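Local atomic coordinates of escJ (Escherichia coli, PDB entry 1YJ7), a protein that probably forms part of the membrane-associated platform on which the type III secretion system of enteropathogenic Escherichia coli is assembled. Residues 18-21 with 22-26; 51-54 with 55-59; 92-95 with 96-99. The protein carries 3 engineered substitutions. One frame throughout, in Å; residues are numbered along the deposited sequence.

Interaction 1: 18-21 with 22-26; sequences QALL and LSNDV
The side chain of N24 doubles back along the last turn of helix 11-23 to reach L20. CB starts over the helix end, 3.6 Å from L21 O. CG, anti to the carbonyl carbon of its own residue (chi1 -77°), swings the amide back beside the L20 side chain, the two running the same way. At the tip, ND2 gives a hydrogen bond of 2.8 Å to L20 O, with the acceptor close to the amide plane, while L20 CD1 packs against the same nitrogen at 3.8 Å. L20 O has a second donor: S23 OG binds it, also at 2.8 Å, from the opposite face of the carbonyl plane. Two side chains thus grip a carbonyl to which N24 N gives a weak backbone bond as well. One residue on, the chain closes in a Schellman motif. D25, with positive phi, turns the backbone over so that V26 N returns to L21 O (3.1 Å) and D25 N to L22 O (3.0 Å). L21 O also accepts from N24 N, which comes from the other face of its plane. The reversal brings V26 CB to 4.0 Å from L21 CB, the apolar contact that usually accompanies this type of helix end. Both of these residues are buried, L21 against A50 and V28, V26 against R49 and V42. On the more exposed side, Q18 and L22 run side by side and meet through CG and CD1, 3.9 Å apart.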
# COMPACT_ATOMS: atom_id res chain seq x y z
N GLN D 18 -23.56 -12.81 13.31
CA GLN D 18 -23.90 -13.77 14.34
C GLN D 18 -24.64 -14.95 13.74
O GLN D 18 -24.28 -16.09 13.98
CB GLN D 18 -24.75 -13.08 15.43
CG GLN D 18 -25.18 -13.99 16.56
CD GLN D 18 -26.10 -13.31 17.55
OE1 GLN D 18 -26.53 -13.93 18.54
NE2 GLN D 18 -26.45 -12.09 17.28
N ALA D 19 -25.69 -14.69 12.94
CA ALA D 19 -26.42 -15.76 12.28
C ALA D 19 -25.53 -16.62 11.38
O ALA D 19 -25.64 -17.84 11.35
CB ALA D 19 -27.60 -15.19 11.48
N LEU D 20 -24.63 -15.97 10.64
CA LEU D 20 -23.73 -16.68 9.76
C LEU D 20 -22.85 -17.64 10.58
O LEU D 20 -22.68 -18.81 10.20
CB LEU D 20 -22.87 -15.69 8.97
CG LEU D 20 -21.70 -16.24 8.15
CD1 LEU D 20 -22.19 -17.23 7.08
CD2 LEU D 20 -20.96 -15.08 7.55
N LEU D 21 -22.30 -17.15 11.68
CA LEU D 21 -21.41 -17.95 12.52
C LEU D 21 -22.17 -19.10 13.19
O LEU D 21 -21.71 -20.24 13.18
CB LEU D 21 -20.68 -17.09 13.54
CG LEU D 21 -19.64 -16.15 12.92
CD1 LEU D 21 -19.11 -15.22 13.97
CD2 LEU D 21 -18.50 -16.92 12.28
N LEU D 22 -23.36 -18.80 13.72
CA LEU D 22 -24.18 -19.83 14.39
C LEU D 22 -24.58 -20.93 13.42
O LEU D 22 -24.61 -22.12 13.80
CB LEU D 22 -25.42 -19.20 15.02
CG LEU D 22 -25.20 -18.37 16.27
CD1 LEU D 22 -26.49 -17.69 16.67
CD2 LEU D 22 -24.66 -19.22 17.43
N SER D 23 -24.82 -20.58 12.16
CA SER D 23 -25.24 -21.55 11.16
C SER D 23 -24.09 -22.48 10.76
O SER D 23 -24.31 -23.53 10.17
CB SER D 23 -25.84 -20.86 9.95
OG SER D 23 -24.83 -20.25 9.17
N ASN D 24 -22.86 -22.07 11.08
CA ASN D 24 -21.66 -22.88 10.88
C ASN D 24 -21.17 -23.52 12.17
O ASN D 24 -20.02 -23.97 12.26
CB ASN D 24 -20.54 -22.01 10.29
CG ASN D 24 -20.73 -21.75 8.83
OD1 ASN D 24 -20.37 -22.58 8.00
ND2 ASN D 24 -21.34 -20.62 8.49
N ASP D 25 -22.03 -23.54 13.18
CA ASP D 25 -21.72 -24.20 14.45
C ASP D 25 -20.51 -23.59 15.17
O ASP D 25 -19.74 -24.28 15.83
CB ASP D 25 -21.58 -25.70 14.18
CG ASP D 25 -22.79 -26.25 13.43
OD1 ASP D 25 -23.93 -25.93 13.87
OD2 ASP D 25 -22.75 -26.93 12.37
N VAL D 26 -20.36 -22.27 15.02
CA VAL D 26 -19.41 -21.50 15.79
C VAL D 26 -20.13 -20.90 16.97
O VAL D 26 -21.14 -20.23 16.80
CB VAL D 26 -18.78 -20.37 14.95
CG1 VAL D 26 -17.91 -19.45 15.83
CG2 VAL D 26 -18.00 -20.94 13.80

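Interaction 2: 51-54 with 55-59; sequences ITIL and NNNGF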
# COMPACT_ATOMS: atom_id res chain seq x y z
N ILE D 51 -12.95 -16.12 11.85
CA ILE D 51 -12.38 -15.11 10.98
C ILE D 51 -12.38 -15.57 9.51
O ILE D 51 -12.61 -14.76 8.60
CB ILE D 51 -10.96 -14.74 11.50
CG1 ILE D 51 -11.09 -14.04 12.86
CG2 ILE D 51 -10.24 -13.84 10.50
CD1 ILE D 51 -11.97 -12.81 12.89
N THR D 52 -12.14 -16.86 9.28
CA THR D 52 -12.16 -17.40 7.91
C THR D 52 -13.56 -17.24 7.31
O THR D 52 -13.73 -16.74 6.20
CB THR D 52 -11.73 -18.87 7.88
OG1 THR D 52 -10.37 -18.99 8.35
CG2 THR D 52 -11.70 -19.42 6.43
N ILE D 53 -14.57 -17.64 8.08
CA ILE D 53 -15.96 -17.54 7.65
C ILE D 53 -16.35 -16.10 7.40
O ILE D 53 -16.94 -15.78 6.37
CB ILE D 53 -16.92 -18.21 8.70
CG1 ILE D 53 -16.74 -19.72 8.69
CG2 ILE D 53 -18.41 -17.87 8.38
CD1 ILE D 53 -17.27 -20.41 9.94
N LEU D 54 -15.99 -15.20 8.32
CA LEU D 54 -16.34 -13.80 8.12
C LEU D 54 -15.60 -13.21 6.91
O LEU D 54 -16.20 -12.52 6.09
CB LEU D 54 -16.05 -12.97 9.34
CG LEU D 54 -16.90 -13.35 10.56
CD1 LEU D 54 -16.45 -12.53 11.75
CD2 LEU D 54 -18.39 -13.18 10.29
N ASN D 55 -14.33 -13.52 6.80
CA ASN D 55 -13.53 -13.05 5.66
C ASN D 55 -14.10 -13.51 4.32
O ASN D 55 -14.26 -12.69 3.40
CB ASN D 55 -12.03 -13.22 5.91
CG ASN D 55 -11.47 -12.10 6.82
OD1 ASN D 55 -11.72 -12.07 8.04
ND2 ASN D 55 -10.80 -11.11 6.21
N ASN D 56 -14.44 -14.79 4.24
CA ASN D 56 -14.91 -15.41 2.99
C ASN D 56 -16.27 -14.83 2.59
O ASN D 56 -16.64 -14.86 1.43
CB ASN D 56 -15.01 -16.92 3.13
CG ASN D 56 -13.65 -17.61 3.15
OD1 ASN D 56 -12.60 -16.97 3.06
ND2 ASN D 56 -13.67 -18.93 3.27
N ASN D 57 -17.00 -14.28 3.55
CA ASN D 57 -18.32 -13.71 3.30
C ASN D 57 -18.35 -12.19 3.27
O ASN D 57 -19.43 -11.59 3.21
CB ASN D 57 -19.31 -14.26 4.33
CG ASN D 57 -19.69 -15.68 4.03
OD1 ASN D 57 -20.58 -15.92 3.21
ND2 ASN D 57 -18.98 -16.63 4.63
N GLY D 58 -17.17 -11.58 3.33
CA GLY D 58 -17.01 -10.15 3.16
C GLY D 58 -17.41 -9.32 4.35
O GLY D 58 -17.78 -8.15 4.16
N PHE D 59 -17.32 -9.90 5.55
CA PHE D 59 -17.63 -9.19 6.79
C PHE D 59 -16.38 -8.84 7.60
O PHE D 59 -15.45 -9.66 7.67
CB PHE D 59 -18.50 -10.07 7.68
CG PHE D 59 -19.92 -10.18 7.23
CD1 PHE D 59 -20.38 -11.36 6.67
CD2 PHE D 59 -20.81 -9.14 7.42
CE1 PHE D 59 -21.70 -11.49 6.26
CE2 PHE D 59 -22.12 -9.27 7.01
CZ PHE D 59 -22.57 -10.44 6.45
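A Schellman motif ends helix 47-56, with G58 at the C-prime position, where its positive phi is readily adopted by glycine. F59 N folds back to L54 O in a nearly straight bond of 2.9 Å, and G58 N reaches N55 O at 3.1 Å. The turn sets the F59 and L54 side chains at about a right angle, touching through F59 CB and L54 CD2, which are 4.1 Å apart. Beyond CB the phenyl group leads away from this turn toward E13 and M17 of helix 11-23, and K61 makes a cation-pi contact with it. Ahead of the turn the helix keeps its regular bonds, N55 N to I51 O and N56 N to T52 O. T52 CG2 lies along the N56 amide, 3.8 Å from ND2, while OG1 of T52 is bonded to V48 O one turn earlier. A second subunit packs here, its N15 on I51, its Q16 on N55 and its P132 on N56. N57 N makes just weak bonds to I53 O and L54 O. Its side chain supplies a stronger one: with CG anti to the carbonyl carbon (chi1 -75°), ND2 meets I53 O at 2.8 Å, N-H...O angle 173°, the oxygen lying 1° from the amide plane.

Interaction 3: 92-95 with 96-99; sequences EQDI and ERLL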
# COMPACT_ATOMS: atom_id res chain seq x y z
N GLU D 92 -29.57 7.99 -9.68
CA GLU D 92 -29.19 6.61 -9.33
C GLU D 92 -29.99 6.11 -8.12
O GLU D 92 -30.50 4.97 -8.12
CB GLU D 92 -27.69 6.54 -9.01
CG GLU D 92 -26.80 6.64 -10.23
CD GLU D 92 -25.33 6.81 -9.88
OE1 GLU D 92 -24.51 6.78 -10.81
OE2 GLU D 92 -25.01 6.94 -8.66
N GLN D 93 -30.09 6.95 -7.10
CA GLN D 93 -30.81 6.62 -5.87
C GLN D 93 -32.30 6.46 -6.11
O GLN D 93 -32.92 5.54 -5.57
CB GLN D 93 -30.52 7.67 -4.80
CG GLN D 93 -29.05 7.64 -4.35
CD GLN D 93 -28.72 6.45 -3.45
OE1 GLN D 93 -27.81 5.66 -3.75
NE2 GLN D 93 -29.42 6.33 -2.36
N ASP D 94 -32.87 7.32 -6.96
CA ASP D 94 -34.28 7.22 -7.33
C ASP D 94 -34.58 5.91 -8.05
O ASP D 94 -35.61 5.28 -7.82
CB ASP D 94 -34.68 8.37 -8.27
CG ASP D 94 -34.78 9.72 -7.59
OD1 ASP D 94 -34.76 9.83 -6.33
OD2 ASP D 94 -34.91 10.76 -8.28
N ILE D 95 -33.67 5.48 -8.93
CA ILE D 95 -33.87 4.23 -9.67
C ILE D 95 -33.72 3.03 -8.74
O ILE D 95 -34.50 2.09 -8.80
CB ILE D 95 -32.93 4.15 -10.90
CG1 ILE D 95 -33.30 5.27 -11.90
CG2 ILE D 95 -33.05 2.81 -11.53
CD1 ILE D 95 -32.23 5.41 -13.03
N GLU D 96 -32.72 3.07 -7.86
CA GLU D 96 -32.54 2.02 -6.85
C GLU D 96 -33.79 1.91 -5.97
O GLU D 96 -34.26 0.81 -5.70
CB GLU D 96 -31.30 2.27 -6.00
CG GLU D 96 -29.97 2.10 -6.75
CD GLU D 96 -28.74 2.38 -5.90
OE1 GLU D 96 -27.62 2.49 -6.47
OE2 GLU D 96 -28.87 2.50 -4.66
N ARG D 97 -34.33 3.05 -5.56
CA ARG D 97 -35.50 3.09 -4.69
C ARG D 97 -36.68 2.41 -5.37
O ARG D 97 -37.40 1.62 -4.75
CB ARG D 97 -35.85 4.52 -4.31
CG ARG D 97 -37.11 4.61 -3.43
CD ARG D 97 -37.60 5.99 -3.25
NE ARG D 97 -36.87 6.65 -2.19
CZ ARG D 97 -36.13 7.71 -2.32
NH1 ARG D 97 -36.00 8.28 -3.51
NH2 ARG D 97 -35.51 8.21 -1.24
N LEU D 98 -36.88 2.72 -6.65
CA LEU D 98 -37.97 2.17 -7.46
C LEU D 98 -37.79 0.67 -7.67
O LEU D 98 -38.69 -0.13 -7.39
CB LEU D 98 -38.09 2.94 -8.79
CG LEU D 98 -39.16 2.53 -9.83
CD1 LEU D 98 -39.52 3.70 -10.78
CD2 LEU D 98 -38.73 1.32 -10.64
N LEU D 99 -36.61 0.26 -8.13
CA LEU D 99 -36.37 -1.16 -8.39
C LEU D 99 -36.46 -1.99 -7.12
O LEU D 99 -36.83 -3.16 -7.17
CB LEU D 99 -35.01 -1.39 -9.07
CG LEU D 99 -34.86 -0.81 -10.46
CD1 LEU D 99 -33.44 -0.99 -10.94
CD2 LEU D 99 -35.84 -1.44 -11.41
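I95 and L99 form the close-packed side of this helical turn, lying alongside each other and pointing the same way. I95 CG2, anti to its backbone N, faces L99 CD1 at 3.9 Å, and the same methyl of L99 lies equally near I95 O. Both residues are buried where helix 80-99 meets its neighbours: I95 rests on V147 and S150 of helix 140-150 and on V110 of strand 105-113, L99 on I143 and C108. Beneath them runs the i to i+4 ladder of an alpha-helix, and its bond from L99 N to I95 O is 2.9 Å long and nearly linear, 173°.

The opposite character appears at D94 and R97. Their side chains also run side by side, but they are joined by a long salt bridge, D94 OD1 to R97 NH1 at 3.4 Å. R97, which is exposed, bends at chi3 (-83°), bringing the guanidinium back so that OD1 lies at its edge and in its plane, although the carboxylate itself is turned 42° from that plane.

E96 is partly exposed and turns toward strand 105-113, where it touches C108. CG, anti to the carbonyl carbon, passes E92 O at 3.2 Å; the extended chain beyond it takes OE1 to a hydrogen bond with V110 N, and E92 OE1 binds L112 N likewise. These strand amides would favour negative charge on both glutamates, whereas the neighbouring carboxylate, E92 OE2 being 5.6 Å from E96 OE1, and a phosphate near E96 OE2, probably from the crystallisation liquor, probably work against it.

In the fold
Followed from the N terminus, the three contacts come in series, none nested in or crossing another, and each closes just a turn of its own helix. Interaction 1 ends helix 11-23 and sends the chain into strand 28-32; interaction 2 ends helix 47-56. These two ends touch: L20 CG lies 3.7 Å from I53 CG2, and N24 CB is equally far from I53 CD1, joining the helices that accompany the antiparallel sheet 3-9, 38-42, 28-32. Interaction 3 belongs to the last turns of helix 80-99, which packs on strand 105-113, an outer strand of the mixed sheet, and on helix 140-150. Its centre is about 29 Å from that of interaction 2, across the chain's centre.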